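Local coordinates for activator of Hsp90 ATPase homologue 1/2-like C-terminal domain-containing protein (Staphylococcus saprophyticus subsp. saprophyticus, PDB 3Q6A) that is of unknown function but belongs to the AHA1 family, related to the C-terminal domain of activators of the Hsp90 ATPase, at residues I3-Q8 against G111-L116; A74-I79 against E94-T99. All coordinates share one frame; numbering follows the deposited sequence.

Contact 1. Residues I3-Q8 against G111-L116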
ATOM      1  N   ILE D   3      -3.177   6.333 -14.022  1.00 28.44           N
ATOM      2  CA  ILE D   3      -2.565   5.796 -12.819  1.00 22.11           C
ATOM      3  C   ILE D   3      -2.552   4.280 -12.951  1.00 20.74           C
ATOM      4  O   ILE D   3      -3.587   3.626 -12.862  1.00 24.19           O
ATOM      5  CB  ILE D   3      -3.354   6.203 -11.560  1.00 23.71           C
ATOM      6  CG1 ILE D   3      -3.537   7.723 -11.542  1.00 26.57           C
ATOM      7  CG2 ILE D   3      -2.622   5.742 -10.312  1.00 26.94           C
ATOM      8  CD1 ILE D   3      -4.356   8.235 -10.373  1.00 26.31           C
ATOM      9  N   ILE D   4      -1.362   3.733 -13.169  1.00 20.09           N
ATOM     10  CA  ILE D   4      -1.190   2.297 -13.330  1.00 24.22           C
ATOM     11  C   ILE D   4      -0.410   1.728 -12.144  1.00 19.38           C
ATOM     12  O   ILE D   4       0.687   2.200 -11.821  1.00 21.14           O
ATOM     13  CB  ILE D   4      -0.432   1.985 -14.647  1.00 23.27           C
ATOM     14  CG1 ILE D   4      -1.193   2.580 -15.834  1.00 30.50           C
ATOM     15  CG2 ILE D   4      -0.294   0.477 -14.834  1.00 26.10           C
ATOM     16  CD1 ILE D   4      -0.436   2.528 -17.146  1.00 31.31           C
ATOM     17  N   THR D   5      -0.989   0.732 -11.482  1.00 19.88           N
ATOM     18  CA  THR D   5      -0.337   0.107 -10.342  1.00 17.77           C
ATOM     19  C   THR D   5      -0.267  -1.405 -10.535  1.00 20.70           C
ATOM     20  O   THR D   5      -1.223  -2.024 -10.987  1.00 20.18           O
ATOM     21  CB  THR D   5      -1.100   0.421  -9.036  1.00 23.42           C
ATOM     22  OG1 THR D   5      -1.312   1.835  -8.947  1.00 22.92           O
ATOM     23  CG2 THR D   5      -0.299  -0.026  -7.836  1.00 25.03           C
ATOM     24  N   LYS D   6       0.870  -1.999 -10.197  1.00 17.18           N
ATOM     25  CA  LYS D   6       1.034  -3.441 -10.345  1.00 20.83           C
ATOM     26  C   LYS D   6       1.394  -4.063  -9.013  1.00 24.97           C
ATOM     27  O   LYS D   6       2.195  -3.502  -8.263  1.00 24.64           O
ATOM     28  CB  LYS D   6       2.128  -3.749 -11.373  1.00 23.74           C
ATOM     29  CG  LYS D   6       1.769  -3.361 -12.799  1.00 28.30           C
ATOM     30  CD  LYS D   6       2.865  -3.735 -13.789  1.00 30.27           C
ATOM     31  CE  LYS D   6       2.417  -3.443 -15.213  1.00 38.32           C
ATOM     32  NZ  LYS D   6       3.445  -3.811 -16.228  1.00 53.67           N
HETATM   33  N   MSE D   7       0.787  -5.207  -8.706  1.00 20.18           N
HETATM   34  CA  MSE D   7       1.049  -5.901  -7.446  1.00 21.32           C
HETATM   35  C   MSE D   7       1.139  -7.408  -7.658  1.00 22.71           C
HETATM   36  O   MSE D   7       0.252  -8.014  -8.250  1.00 20.52           O
HETATM   37  CB  MSE D   7      -0.059  -5.625  -6.431  1.00 25.47           C
HETATM   38  CG  MSE D   7       0.165  -6.292  -5.066  1.00 21.02           C
HETATM   39 SE   MSE D   7       1.525  -5.539  -4.106  1.00 14.05          SE
HETATM   40  CE  MSE D   7       0.704  -3.936  -3.583  1.00 20.00           C
ATOM     41  N   GLN D   8       2.214  -7.998  -7.159  1.00 18.52           N
ATOM     42  CA  GLN D   8       2.406  -9.438  -7.255  1.00 16.11           C
ATOM     43  C   GLN D   8       1.664 -10.099  -6.108  1.00 17.78           C
ATOM     44  O   GLN D   8       1.736  -9.638  -4.966  1.00 20.71           O
ATOM     45  CB  GLN D   8       3.904  -9.776  -7.186  1.00 22.11           C
ATOM     46  CG  GLN D   8       4.183 -11.242  -6.884  1.00 17.28           C
ATOM     47  CD  GLN D   8       3.819 -12.182  -8.025  1.00 20.56           C
ATOM     48  OE1 GLN D   8       3.433 -13.325  -7.786  1.00 24.54           O
ATOM     49  NE2 GLN D   8       3.966 -11.713  -9.270  1.00 18.86           N
ATOM     50  N   GLY D 111      -4.787   5.043  -2.857  1.00 17.86           N
ATOM     51  CA  GLY D 111      -5.907   4.120  -2.752  1.00 23.71           C
ATOM     52  C   GLY D 111      -5.667   2.793  -3.459  1.00 16.62           C
ATOM     53  O   GLY D 111      -5.975   1.722  -2.921  1.00 16.04           O
ATOM     54  N   TRP D 112      -5.122   2.867  -4.665  1.00 13.66           N
ATOM     55  CA  TRP D 112      -4.854   1.672  -5.461  1.00 15.31           C
ATOM     56  C   TRP D 112      -3.780   0.823  -4.824  1.00 13.75           C
ATOM     57  O   TRP D 112      -3.930  -0.392  -4.734  1.00 12.95           O
ATOM     58  CB  TRP D 112      -4.433   2.054  -6.880  1.00 15.42           C
ATOM     59  CG  TRP D 112      -5.572   2.560  -7.717  1.00 22.86           C
ATOM     60  CD1 TRP D 112      -5.746   3.834  -8.191  1.00 23.79           C
ATOM     61  CD2 TRP D 112      -6.723   1.811  -8.134  1.00 19.20           C
ATOM     62  NE1 TRP D 112      -6.942   3.926  -8.874  1.00 23.38           N
ATOM     63  CE2 TRP D 112      -7.559   2.699  -8.854  1.00 28.56           C
ATOM     64  CE3 TRP D 112      -7.131   0.475  -7.968  1.00 14.32           C
ATOM     65  CZ2 TRP D 112      -8.778   2.292  -9.406  1.00 24.72           C
ATOM     66  CZ3 TRP D 112      -8.344   0.075  -8.517  1.00 19.00           C
ATOM     67  CH2 TRP D 112      -9.153   0.981  -9.228  1.00 27.19           C
ATOM     68  N   VAL D 113      -2.709   1.461  -4.350  1.00 13.04           N
ATOM     69  CA  VAL D 113      -1.633   0.698  -3.719  1.00 11.48           C
ATOM     70  C   VAL D 113      -2.120   0.031  -2.449  1.00 12.51           C
ATOM     71  O   VAL D 113      -1.825  -1.125  -2.206  1.00 16.59           O
ATOM     72  CB  VAL D 113      -0.431   1.588  -3.367  1.00 14.44           C
ATOM     73  CG1 VAL D 113       0.649   0.749  -2.677  1.00 13.05           C
ATOM     74  CG2 VAL D 113       0.124   2.227  -4.649  1.00 14.59           C
ATOM     75  N   TYR D 114      -2.858   0.770  -1.629  1.00 13.75           N
ATOM     76  CA  TYR D 114      -3.376   0.189  -0.397  1.00 19.22           C
ATOM     77  C   TYR D 114      -4.325  -0.994  -0.686  1.00 13.09           C
ATOM     78  O   TYR D 114      -4.192  -2.060  -0.096  1.00 18.20           O
ATOM     79  CB  TYR D 114      -4.116   1.254   0.417  1.00 14.74           C
ATOM     80  CG  TYR D 114      -4.560   0.748   1.759  1.00 12.58           C
ATOM     81  CD1 TYR D 114      -3.636   0.260   2.682  1.00 11.52           C
ATOM     82  CD2 TYR D 114      -5.912   0.724   2.105  1.00 19.14           C
ATOM     83  CE1 TYR D 114      -4.051  -0.250   3.925  1.00 24.04           C
ATOM     84  CE2 TYR D 114      -6.335   0.217   3.348  1.00 17.83           C
ATOM     85  CZ  TYR D 114      -5.400  -0.265   4.245  1.00 20.07           C
ATOM     86  OH  TYR D 114      -5.814  -0.743   5.475  1.00 25.33           O
HETATM   87  N   MSE D 115      -5.296  -0.803  -1.579  1.00 14.05           N
HETATM   88  CA  MSE D 115      -6.223  -1.900  -1.873  1.00 15.67           C
HETATM   89  C   MSE D 115      -5.486  -3.164  -2.332  1.00 14.53           C
HETATM   90  O   MSE D 115      -5.815  -4.269  -1.898  1.00 19.30           O
HETATM   91  CB  MSE D 115      -7.249  -1.483  -2.946  1.00 18.84           C
HETATM   92  CG  MSE D 115      -8.305  -2.580  -3.321  1.00 17.01           C
HETATM   93 SE   MSE D 115      -7.777  -3.825  -4.570  1.00  9.94          SE
HETATM   94  CE  MSE D 115      -7.887  -2.855  -6.008  1.00 19.02           C
ATOM     95  N   LEU D 116      -4.490  -2.995  -3.190  1.00 16.36           N
ATOM     96  CA  LEU D 116      -3.735  -4.135  -3.723  1.00 16.01           C
ATOM     97  C   LEU D 116      -2.895  -4.776  -2.622  1.00 19.13           C
ATOM     98  O   LEU D 116      -2.631  -5.984  -2.655  1.00 15.69           O
ATOM     99  CB  LEU D 116      -2.864  -3.682  -4.922  1.00 12.94           C
ATOM    100  CG  LEU D 116      -3.672  -3.325  -6.187  1.00 16.16           C
ATOM    101  CD1 LEU D 116      -2.786  -2.692  -7.257  1.00 16.21           C
ATOM    102  CD2 LEU D 116      -4.334  -4.605  -6.719  1.00 16.67           C
TER
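The indole of Trp112 is the one flat group in this contact, and Ile3 and Thr5 both meet it obliquely. Ile3 CG2 lies 4.2 Å from Trp112 CD1, an apolar touch on the pyrrole part of the ring. Thr5 OG1 sits 3.7 Å from Trp112 CB, at the root of the ring. Trp112 NE1 is turned to another partner, a hydrogen bond to Glu94 OE1 on the neighbouring strand 87-94.

Thr5 is the central residue. Its CG2 stands anti to the backbone N, with OG1 beside that N, which separates the two branches. The methyl CG2 reaches Leu116 CD1 at 3.7 Å and Val113 CG2 at 3.9 Å. The hydroxyl is satisfied by Lys109 NZ, one helical turn before Val113.

Met7, a selenomethionine, and Leu116 overlap alongside, running opposite ways. Their CB atoms are 3.7 Å apart. The chain of Met7 bends at chi2 (71°) and chi3 (74°), and this returns CE to within 3.8 Å of Leu116 CB. Val113 also packs on Val113 of the second subunit, and Met7 on Tyr114 of that subunit, so the edge of this contact joins the dimer interface.

All six touching residues are buried. The strand and helix segments run nearly parallel, 18° apart, with axes 8.8 Å from each other. This is the packing of a long C-terminal helix against an antiparallel sheet, as in the helix-grip fold of the Bet v 1-like superfamily.

Contact 2. Residues A74-I79 against E94-T99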
ATOM      1  N   ALA D  74     -16.276   9.092 -14.088  1.00 24.28           N
ATOM      2  CA  ALA D  74     -15.936   9.355 -15.483  1.00 22.08           C
ATOM      3  C   ALA D  74     -14.512   8.926 -15.828  1.00 25.21           C
ATOM      4  O   ALA D  74     -13.986   9.280 -16.882  1.00 30.84           O
ATOM      5  CB  ALA D  74     -16.146  10.832 -15.818  1.00 29.97           C
ATOM      6  N   HIS D  75     -13.888   8.170 -14.928  1.00 27.69           N
ATOM      7  CA  HIS D  75     -12.532   7.669 -15.171  1.00 26.76           C
ATOM      8  C   HIS D  75     -12.586   6.178 -15.517  1.00 23.94           C
ATOM      9  O   HIS D  75     -13.007   5.366 -14.697  1.00 23.88           O
ATOM     10  CB  HIS D  75     -11.652   7.844 -13.926  1.00 20.99           C
ATOM     11  CG  HIS D  75     -11.348   9.271 -13.597  1.00 25.92           C
ATOM     12  ND1 HIS D  75     -10.611  10.085 -14.429  1.00 21.60           N
ATOM     13  CD2 HIS D  75     -11.722  10.043 -12.550  1.00 32.59           C
ATOM     14  CE1 HIS D  75     -10.546  11.298 -13.913  1.00 21.20           C
ATOM     15  NE2 HIS D  75     -11.212  11.300 -12.772  1.00 21.36           N
ATOM     16  N   PRO D  76     -12.175   5.806 -16.742  1.00 27.69           N
ATOM     17  CA  PRO D  76     -12.190   4.392 -17.142  1.00 26.86           C
ATOM     18  C   PRO D  76     -11.263   3.608 -16.209  1.00 24.19           C
ATOM     19  O   PRO D  76     -10.187   4.088 -15.852  1.00 29.17           O
ATOM     20  CB  PRO D  76     -11.643   4.429 -18.572  1.00 27.28           C
ATOM     21  CG  PRO D  76     -12.093   5.775 -19.067  1.00 32.46           C
ATOM     22  CD  PRO D  76     -11.823   6.673 -17.880  1.00 24.57           C
ATOM     23  N   ILE D  77     -11.680   2.412 -15.818  1.00 30.72           N
ATOM     24  CA  ILE D  77     -10.875   1.580 -14.927  1.00 20.27           C
ATOM     25  C   ILE D  77     -10.831   0.135 -15.434  1.00 26.88           C
ATOM     26  O   ILE D  77     -11.834  -0.399 -15.913  1.00 26.45           O
ATOM     27  CB  ILE D  77     -11.451   1.576 -13.508  1.00 23.78           C
ATOM     28  CG1 ILE D  77     -11.255   2.957 -12.861  1.00 16.06           C
ATOM     29  CG2 ILE D  77     -10.792   0.484 -12.673  1.00 21.71           C
ATOM     30  CD1 ILE D  77     -11.931   3.078 -11.505  1.00 24.50           C
ATOM     31  N   THR D  78      -9.654  -0.477 -15.331  1.00 26.05           N
ATOM     32  CA  THR D  78      -9.474  -1.867 -15.732  1.00 27.86           C
ATOM     33  C   THR D  78      -8.592  -2.529 -14.688  1.00 27.29           C
ATOM     34  O   THR D  78      -7.640  -1.916 -14.189  1.00 23.53           O
ATOM     35  CB  THR D  78      -8.761  -2.005 -17.094  1.00 29.71           C
ATOM     36  OG1 THR D  78      -7.488  -1.357 -17.028  1.00 27.40           O
ATOM     37  CG2 THR D  78      -9.586  -1.391 -18.207  1.00 27.88           C
ATOM     38  N   ILE D  79      -8.952  -3.759 -14.333  1.00 21.41           N
ATOM     39  CA  ILE D  79      -8.195  -4.553 -13.383  1.00 18.28           C
ATOM     40  C   ILE D  79      -7.812  -5.786 -14.184  1.00 25.48           C
ATOM     41  O   ILE D  79      -8.678  -6.561 -14.576  1.00 23.14           O
ATOM     42  CB  ILE D  79      -9.041  -4.938 -12.186  1.00 20.03           C
ATOM     43  CG1 ILE D  79      -9.566  -3.659 -11.499  1.00 20.76           C
ATOM     44  CG2 ILE D  79      -8.197  -5.738 -11.203  1.00 19.24           C
ATOM     45  CD1 ILE D  79     -10.463  -3.914 -10.307  1.00 21.55           C
ATOM     46  N   GLU D  94      -6.380   3.381 -13.806  1.00 21.18           N
ATOM     47  CA  GLU D  94      -7.474   4.355 -13.696  1.00 26.67           C
ATOM     48  C   GLU D  94      -7.025   5.479 -14.615  1.00 22.59           C
ATOM     49  O   GLU D  94      -6.058   6.188 -14.339  1.00 30.67           O
ATOM     50  CB  GLU D  94      -7.654   4.838 -12.252  1.00 23.82           C
ATOM     51  CG  GLU D  94      -8.691   5.954 -12.143  1.00 29.68           C
ATOM     52  CD  GLU D  94      -9.056   6.314 -10.713  1.00 26.37           C
ATOM     53  OE1 GLU D  94      -8.218   6.152  -9.804  1.00 22.62           O
ATOM     54  OE2 GLU D  94     -10.192   6.784 -10.506  1.00 36.21           O
ATOM     55  N   LYS D  95      -7.739   5.621 -15.724  1.00 22.57           N
ATOM     56  CA  LYS D  95      -7.376   6.561 -16.762  1.00 21.14           C
ATOM     57  C   LYS D  95      -7.935   7.964 -16.722  1.00 25.81           C
ATOM     58  O   LYS D  95      -8.944   8.238 -16.071  1.00 23.17           O
ATOM     59  CB  LYS D  95      -7.738   5.959 -18.121  1.00 21.40           C
ATOM     60  CG  LYS D  95      -7.260   4.535 -18.297  1.00 29.64           C
ATOM     61  CD  LYS D  95      -7.756   3.948 -19.605  1.00 32.32           C
ATOM     62  CE  LYS D  95      -7.182   2.557 -19.818  1.00 32.52           C
ATOM     63  NZ  LYS D  95      -7.589   2.017 -21.142  1.00 47.14           N
ATOM     64  N   ASP D  96      -7.246   8.817 -17.476  1.00 28.59           N
ATOM     65  CA  ASP D  96      -7.575  10.217 -17.691  1.00 40.11           C
ATOM     66  C   ASP D  96      -7.471  11.157 -16.497  1.00 40.34           C
ATOM     67  O   ASP D  96      -8.453  11.416 -15.799  1.00 45.74           O
ATOM     68  CB  ASP D  96      -8.963  10.307 -18.335  1.00 41.53           C
ATOM     69  CG  ASP D  96      -9.111   9.369 -19.536  1.00 49.02           C
ATOM     70  OD1 ASP D  96      -8.201   9.338 -20.393  1.00 45.02           O
ATOM     71  OD2 ASP D  96     -10.139   8.664 -19.624  1.00 52.46           O
ATOM     72  N   PHE D  97      -6.264  11.679 -16.293  1.00 44.86           N
ATOM     73  CA  PHE D  97      -5.974  12.619 -15.212  1.00 41.05           C
ATOM     74  C   PHE D  97      -5.055  13.716 -15.733  1.00 45.44           C
ATOM     75  O   PHE D  97      -4.389  13.538 -16.752  1.00 44.58           O
ATOM     76  CB  PHE D  97      -5.285  11.902 -14.051  1.00 37.46           C
ATOM     77  CG  PHE D  97      -6.200  11.027 -13.248  1.00 32.50           C
ATOM     78  CD1 PHE D  97      -6.962  11.560 -12.220  1.00 35.89           C
ATOM     79  CD2 PHE D  97      -6.295   9.669 -13.516  1.00 33.54           C
ATOM     80  CE1 PHE D  97      -7.802  10.756 -11.465  1.00 26.88           C
ATOM     81  CE2 PHE D  97      -7.133   8.854 -12.767  1.00 34.70           C
ATOM     82  CZ  PHE D  97      -7.891   9.399 -11.737  1.00 34.85           C
ATOM     83  N   ASP D  98      -5.015  14.842 -15.027  1.00 45.34           N
ATOM     84  CA  ASP D  98      -4.171  15.967 -15.418  1.00 49.60           C
ATOM     85  C   ASP D  98      -3.047  16.166 -14.405  1.00 51.12           C
ATOM     86  O   ASP D  98      -3.123  15.679 -13.277  1.00 48.44           O
ATOM     87  CB  ASP D  98      -5.012  17.246 -15.524  1.00 51.59           C
ATOM     88  N   THR D  99      -2.008  16.890 -14.814  1.00 57.60           N
ATOM     89  CA  THR D  99      -0.889  17.155 -13.926  1.00 58.68           C
ATOM     90  C   THR D  99      -1.173  18.308 -12.980  1.00 59.41           C
ATOM     91  O   THR D  99      -0.574  18.409 -11.909  1.00 61.11           O
TER
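His75 has chi1 -68°, with its CG beside the backbone N, and Phe97 has chi1 -74° with CG placed the same way. These torsions bring the two rings together as an offset stack. The centroids are 4.2 Å apart and the planes differ by 11°. Phe97 CZ lies over the centre of the imidazole. In return, His75 CE1 lies over one face of the phenyl ring, toward its rim.

The imidazole is also held at its edge. His75 ND1 donates to Lys95 O at 3.0 Å, and the acceptor is tilted somewhat from the ring plane. The N-H approaches in the carbonyl plane of Lys95, but the bond is bent. Stack and bond together limit rotation of the imidazole.

A backbone bond ties the next residues. Lys95 N donates to Pro76 O at 2.9 Å and is close to straight. The same carbonyl oxygen takes a CA-H...O contact from Glu94 CA at 3.5 Å. Ile77 and Glu94 form an antiparallel non-hydrogen-bonded pair. The two side chains run alongside each other on one face of the sheet, with Ile77 CG1 4.0 Å from Glu94 CG. Glu94 is extended, and its OE1 accepts a hydrogen bond from Trp112 of the long helix. Lys95 CD rests 4.1 Å from Pro76 CB.

The strand pairing ends here, and the imidazole, by its stack on Phe97 and its bond to Lys95 O, helps to hold the chain beyond it. Because ND1 is the donor to Lys95 O, it carries a proton. The nearby carboxylates of Glu94 and Asp96 are not in contact with the imidazole nitrogen, but they would probably favour a positive charge on it.

Overall arrangement
Contacts 1 and 2 have centres 13 Å apart and meet on the same antiparallel sheet. Strand 87-94 lies between strands 3-9 and 75-84, and its last residue, Glu94, links the two contacts. Glu94 O is 2.9 Å from Ile3 N, a probable backbone hydrogen bond. Apolar packing adds to this: Ile3 CD1 is 3.7 Å from Phe97 CE2, and Trp112 CH2 is 3.8 Å from Ile77 CG2. Both segments of contact 2 fall between those of contact 1 in the sequence. Contact 1 is the more deeply buried and borders the second subunit, which does not touch the segments of contact 2. Neither contact can be assigned to a known active site.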